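PDB 4GGO: trans-2-enoyl-CoA reductase from Treponema denticola ATCC 35405, which catalyses the NADH-dependent reduction of the carbon-carbon double bond of crotonyl-CoA to give butyryl-CoA, a step of type II fatty acid synthesis. Local coordinates for residues E42-A47 against F72-A77; K48-V53 against R322-D327. All coordinates share one frame; numbering follows the deposited sequence.

Contact 1: E42-A47 against F72-A77; sequences EVKAGA and FGYGAA
Lys44 lies along Tyr74 and reaches past it to the backbone of Gly73. The close packing is in the middle of the lysine chain, at CG and CD. Its CG comes within 3.6 Å of Tyr74 CE1, obliquely to the ring, and Lys44 CD sits 3.7 Å from Tyr74 CD1. The lysine chain and the tyrosine ring run side by side, pointing opposite ways. The lysine chain bends about its CG-CD bond (chi3 -69°), which brings its ammonium group to the carbonyl. Lys44 NZ donates a hydrogen bond of 3.0 Å to Gly73 O. The C=O...N angle is 156°, and the donor is tilted 20° from the carbonyl plane. The contact joins the end of the short helix 41-44 to the C-terminal end of helix 61-74, the helix that follows the first strand, 52-56, of the NAD-binding Rossmann fold. Gly73 is buried, and Tyr74 also packs on Ala49 and Ala320. Away from the lysine the segments diverge. Residues 44 to 47 form a type II beta turn, closed by Ala47 N to Lys44 O at 3.1 Å. Gly46 takes a positive phi there and is solvent-exposed. Gly75, also exposed, leaves the second helix with positive phi.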
# COMPACT_ATOMS: atom_id res chain seq x y z
N GLU A 42 15.54 -10.45 19.14
CA GLU A 42 14.58 -10.88 20.15
C GLU A 42 13.17 -11.04 19.59
O GLU A 42 12.46 -11.98 19.95
CB GLU A 42 14.59 -9.93 21.35
CG GLU A 42 13.43 -10.12 22.33
CD GLU A 42 13.38 -11.52 22.93
OE1 GLU A 42 14.38 -12.27 22.84
OE2 GLU A 42 12.32 -11.87 23.50
N VAL A 43 12.76 -10.12 18.72
CA VAL A 43 11.47 -10.22 18.06
C VAL A 43 11.41 -11.46 17.17
O VAL A 43 10.41 -12.17 17.14
CB VAL A 43 11.15 -8.95 17.23
CG1 VAL A 43 9.96 -9.19 16.31
CG2 VAL A 43 10.90 -7.76 18.14
N LYS A 44 12.51 -11.72 16.46
CA LYS A 44 12.58 -12.85 15.53
C LYS A 44 12.78 -14.19 16.22
O LYS A 44 12.48 -15.24 15.65
CB LYS A 44 13.70 -12.63 14.51
CG LYS A 44 13.37 -11.61 13.44
CD LYS A 44 14.48 -11.48 12.41
CE LYS A 44 15.72 -10.84 13.02
NZ LYS A 44 16.78 -10.61 11.99
N ALA A 45 13.29 -14.16 17.45
CA ALA A 45 13.64 -15.37 18.19
C ALA A 45 12.48 -16.35 18.32
O ALA A 45 11.39 -15.99 18.76
CB ALA A 45 14.18 -15.00 19.56
N GLY A 46 12.73 -17.60 17.93
CA GLY A 46 11.75 -18.66 18.11
C GLY A 46 10.64 -18.67 17.08
O GLY A 46 9.68 -19.44 17.20
N ALA A 47 10.76 -17.82 16.07
CA ALA A 47 9.76 -17.76 15.01
C ALA A 47 10.38 -18.03 13.65
O ALA A 47 11.58 -17.84 13.46
CB ALA A 47 9.07 -16.40 15.02
N PHE A 72 15.28 -6.12 5.02
CA PHE A 72 16.14 -5.53 6.04
C PHE A 72 15.78 -5.93 7.47
O PHE A 72 16.49 -5.61 8.42
CB PHE A 72 16.19 -4.01 5.89
CG PHE A 72 16.73 -3.56 4.57
CD1 PHE A 72 18.10 -3.55 4.34
CD2 PHE A 72 15.88 -3.16 3.56
CE1 PHE A 72 18.60 -3.13 3.12
CE2 PHE A 72 16.38 -2.74 2.34
CZ PHE A 72 17.74 -2.73 2.12
N GLY A 73 14.66 -6.65 7.61
CA GLY A 73 14.26 -7.15 8.91
C GLY A 73 14.56 -8.63 9.05
O GLY A 73 14.93 -9.10 10.13
N TYR A 74 14.42 -9.36 7.96
CA TYR A 74 14.57 -10.82 7.99
C TYR A 74 15.71 -11.33 7.11
O TYR A 74 16.08 -12.50 7.20
CB TYR A 74 13.25 -11.50 7.63
CG TYR A 74 12.17 -11.30 8.67
CD1 TYR A 74 12.04 -12.17 9.74
CD2 TYR A 74 11.28 -10.23 8.59
CE1 TYR A 74 11.06 -12.00 10.70
CE2 TYR A 74 10.30 -10.05 9.54
CZ TYR A 74 10.19 -10.93 10.59
OH TYR A 74 9.21 -10.75 11.54
N GLY A 75 16.27 -10.46 6.28
CA GLY A 75 17.39 -10.83 5.43
C GLY A 75 16.97 -11.59 4.19
O GLY A 75 17.78 -12.27 3.56
N ALA A 76 15.70 -11.48 3.83
CA ALA A 76 15.15 -12.25 2.72
C ALA A 76 15.59 -11.74 1.36
O ALA A 76 15.88 -10.55 1.19
CB ALA A 76 13.63 -12.29 2.80
N ALA A 77 15.64 -12.64 0.39
CA ALA A 77 15.85 -12.26 -1.00
C ALA A 77 14.51 -11.81 -1.56
O ALA A 77 13.49 -12.47 -1.35
CB ALA A 77 16.39 -13.44 -1.79

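Contact 2: K48-V53 against R322-D327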
# COMPACT_ATOMS: atom_id res chain seq x y z
N LYS A 48 9.56 -18.47 12.71
CA LYS A 48 10.02 -18.68 11.34
C LYS A 48 10.30 -17.33 10.67
O LYS A 48 10.06 -16.28 11.26
CB LYS A 48 8.98 -19.47 10.53
CG LYS A 48 8.69 -20.85 11.10
CD LYS A 48 7.83 -21.67 10.15
CE LYS A 48 7.63 -23.08 10.67
NZ LYS A 48 6.86 -23.93 9.72
N ALA A 49 10.81 -17.37 9.45
CA ALA A 49 11.17 -16.15 8.74
C ALA A 49 11.03 -16.34 7.23
O ALA A 49 11.20 -17.44 6.73
CB ALA A 49 12.59 -15.74 9.10
N PRO A 50 10.73 -15.25 6.51
CA PRO A 50 10.68 -15.32 5.05
C PRO A 50 12.07 -15.53 4.47
O PRO A 50 13.05 -15.11 5.09
CB PRO A 50 10.13 -13.95 4.65
CG PRO A 50 10.51 -13.05 5.77
CD PRO A 50 10.43 -13.89 7.01
N LYS A 51 12.16 -16.17 3.31
CA LYS A 51 13.44 -16.44 2.68
C LYS A 51 13.48 -15.88 1.26
O LYS A 51 14.40 -15.15 0.89
CB LYS A 51 13.72 -17.95 2.65
CG LYS A 51 15.11 -18.32 2.13
CD LYS A 51 15.35 -19.82 2.18
CE LYS A 51 14.59 -20.56 1.07
NZ LYS A 51 14.76 -22.04 1.20
N ASN A 52 12.47 -16.23 0.47
CA ASN A 52 12.33 -15.72 -0.88
C ASN A 52 10.98 -15.03 -1.05
O ASN A 52 9.94 -15.68 -1.00
CB ASN A 52 12.48 -16.85 -1.90
CG ASN A 52 13.88 -17.42 -1.93
OD1 ASN A 52 14.86 -16.68 -2.02
ND2 ASN A 52 13.99 -18.74 -1.85
N VAL A 53 11.01 -13.72 -1.26
CA VAL A 53 9.77 -12.94 -1.29
C VAL A 53 9.52 -12.25 -2.62
O VAL A 53 10.41 -11.61 -3.18
CB VAL A 53 9.76 -11.88 -0.17
CG1 VAL A 53 8.41 -11.18 -0.11
CG2 VAL A 53 10.09 -12.52 1.17
N ARG A 322 1.74 -11.37 13.05
CA ARG A 322 0.74 -12.13 12.31
C ARG A 322 1.37 -13.28 11.53
O ARG A 322 1.05 -14.45 11.75
CB ARG A 322 -0.05 -11.24 11.35
CG ARG A 322 -0.86 -10.13 12.01
CD ARG A 322 -1.99 -10.70 12.87
NE ARG A 322 -2.92 -9.65 13.29
CZ ARG A 322 -2.70 -8.83 14.32
NH1 ARG A 322 -1.59 -8.94 15.03
NH2 ARG A 322 -3.60 -7.91 14.63
N LEU A 323 2.27 -12.94 10.61
CA LEU A 323 2.86 -13.93 9.71
C LEU A 323 3.88 -14.82 10.41
O LEU A 323 3.85 -16.05 10.27
CB LEU A 323 3.50 -13.24 8.51
CG LEU A 323 2.60 -12.30 7.70
CD1 LEU A 323 3.36 -11.72 6.52
CD2 LEU A 323 1.35 -13.04 7.23
N TYR A 324 4.80 -14.21 11.15
CA TYR A 324 5.90 -14.96 11.76
C TYR A 324 5.92 -14.79 13.27
O TYR A 324 6.73 -14.04 13.81
CB TYR A 324 7.23 -14.56 11.12
CG TYR A 324 7.20 -14.64 9.61
CD1 TYR A 324 7.37 -15.86 8.97
CD2 TYR A 324 6.99 -13.51 8.84
CE1 TYR A 324 7.34 -15.95 7.59
CE2 TYR A 324 6.95 -13.59 7.46
CZ TYR A 324 7.13 -14.81 6.84
OH TYR A 324 7.09 -14.89 5.46
N ARG A 325 5.03 -15.51 13.94
CA ARG A 325 4.89 -15.44 15.39
C ARG A 325 5.57 -16.62 16.08
O ARG A 325 5.78 -17.66 15.47
CB ARG A 325 3.41 -15.42 15.78
CG ARG A 325 2.64 -14.23 15.26
CD ARG A 325 1.15 -14.51 15.30
NE ARG A 325 0.70 -14.93 16.63
CZ ARG A 325 0.23 -14.10 17.55
NH1 ARG A 325 0.14 -12.80 17.29
NH2 ARG A 325 -0.15 -14.57 18.73
N LYS A 326 5.88 -16.45 17.36
CA LYS A 326 6.50 -17.50 18.14
C LYS A 326 5.55 -18.67 18.38
O LYS A 326 5.99 -19.80 18.62
CB LYS A 326 7.00 -16.95 19.48
CG LYS A 326 7.98 -15.79 19.36
CD LYS A 326 8.39 -15.27 20.72
CE LYS A 326 9.11 -13.93 20.62
NZ LYS A 326 10.37 -14.02 19.83
N ASP A 327 4.24 -18.41 18.32
CA ASP A 327 3.26 -19.48 18.52
C ASP A 327 2.91 -20.20 17.22
O ASP A 327 2.15 -21.17 17.22
CB ASP A 327 2.00 -18.97 19.24
CG ASP A 327 1.34 -17.80 18.52
OD1 ASP A 327 1.50 -17.66 17.29
OD2 ASP A 327 0.64 -17.02 19.20
O HOH W 1 6.65 -18.36 12.93
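Pro50 lies over one face of the Tyr324 ring and crosses it at a slant. Its CD makes a CH-pi contact, 3.6 Å from the centroid of the Tyr324 ring and 18° off the ring normal. The approach is offset toward the rim, and Pro50 CD is 3.4 Å from Tyr324 CZ. Farther out, Pro50 CB touches the phenol oxygen, Tyr324 OH, at 3.3 Å. The proline thus spans the outer part of the ring and its hydroxyl. The root of the tyrosine meets backbone instead. Tyr324 CB is 3.3 Å from Lys48 O, which approaches the ring obliquely. The peptide carbon Ala49 C is also oblique to the ring, 3.7 Å from Tyr324 CE1. Tyr324 CG is anti to its own carbonyl carbon (chi1 -52°), and the ring runs along the chain from Lys48 to Pro50.

Tyr324 is the first residue to leave helical geometry after helix 311-323. Residues 48-51 form the loop that leads into strand 52-56 of the parallel Rossmann sheet. The contact therefore packs a helix end against the entry to a central strand. Leu143 of the neighbouring strand 141-146 also touches Tyr324.

No direct hydrogen bond crosses between the segments. A water bridges them at the exposed Lys48, accepting from Lys48 N at 2.9 Å and donating to Arg325 O at 2.8 Å. Beyond its CB, the Lys48 chain turns outward. Beyond the water, Arg325 holds Asp327 side-on. NE and NH2 of Arg325 each bond one carboxylate oxygen on its syn side, near the guanidinium plane. Asp327 OD1 also bonds Thr329 OG1.

Contacts 1 and 2 have centres about 8 Å apart, and residues 42-53 run through both. Both are partly buried and lie away from the NAD and substrate sites. Contact 1 ties helix 41-44 to helix 61-74 through one lysine-carbonyl bond and the lysine chain beside a tyrosine ring. Contact 2 brings the approach to strand 52-56 against the end of helix 311-323 through ring packing and a water. Its buried part is Pro50 and Tyr324, with exposed Lys48 at the margin. The two meet where Tyr74 CG lies 3.5 Å from Pro50 CD. Lys326 NZ bonds Glu42 O and Val43 O of helix 41-44, and Ala77 pairs with Val53 between neighbouring strands.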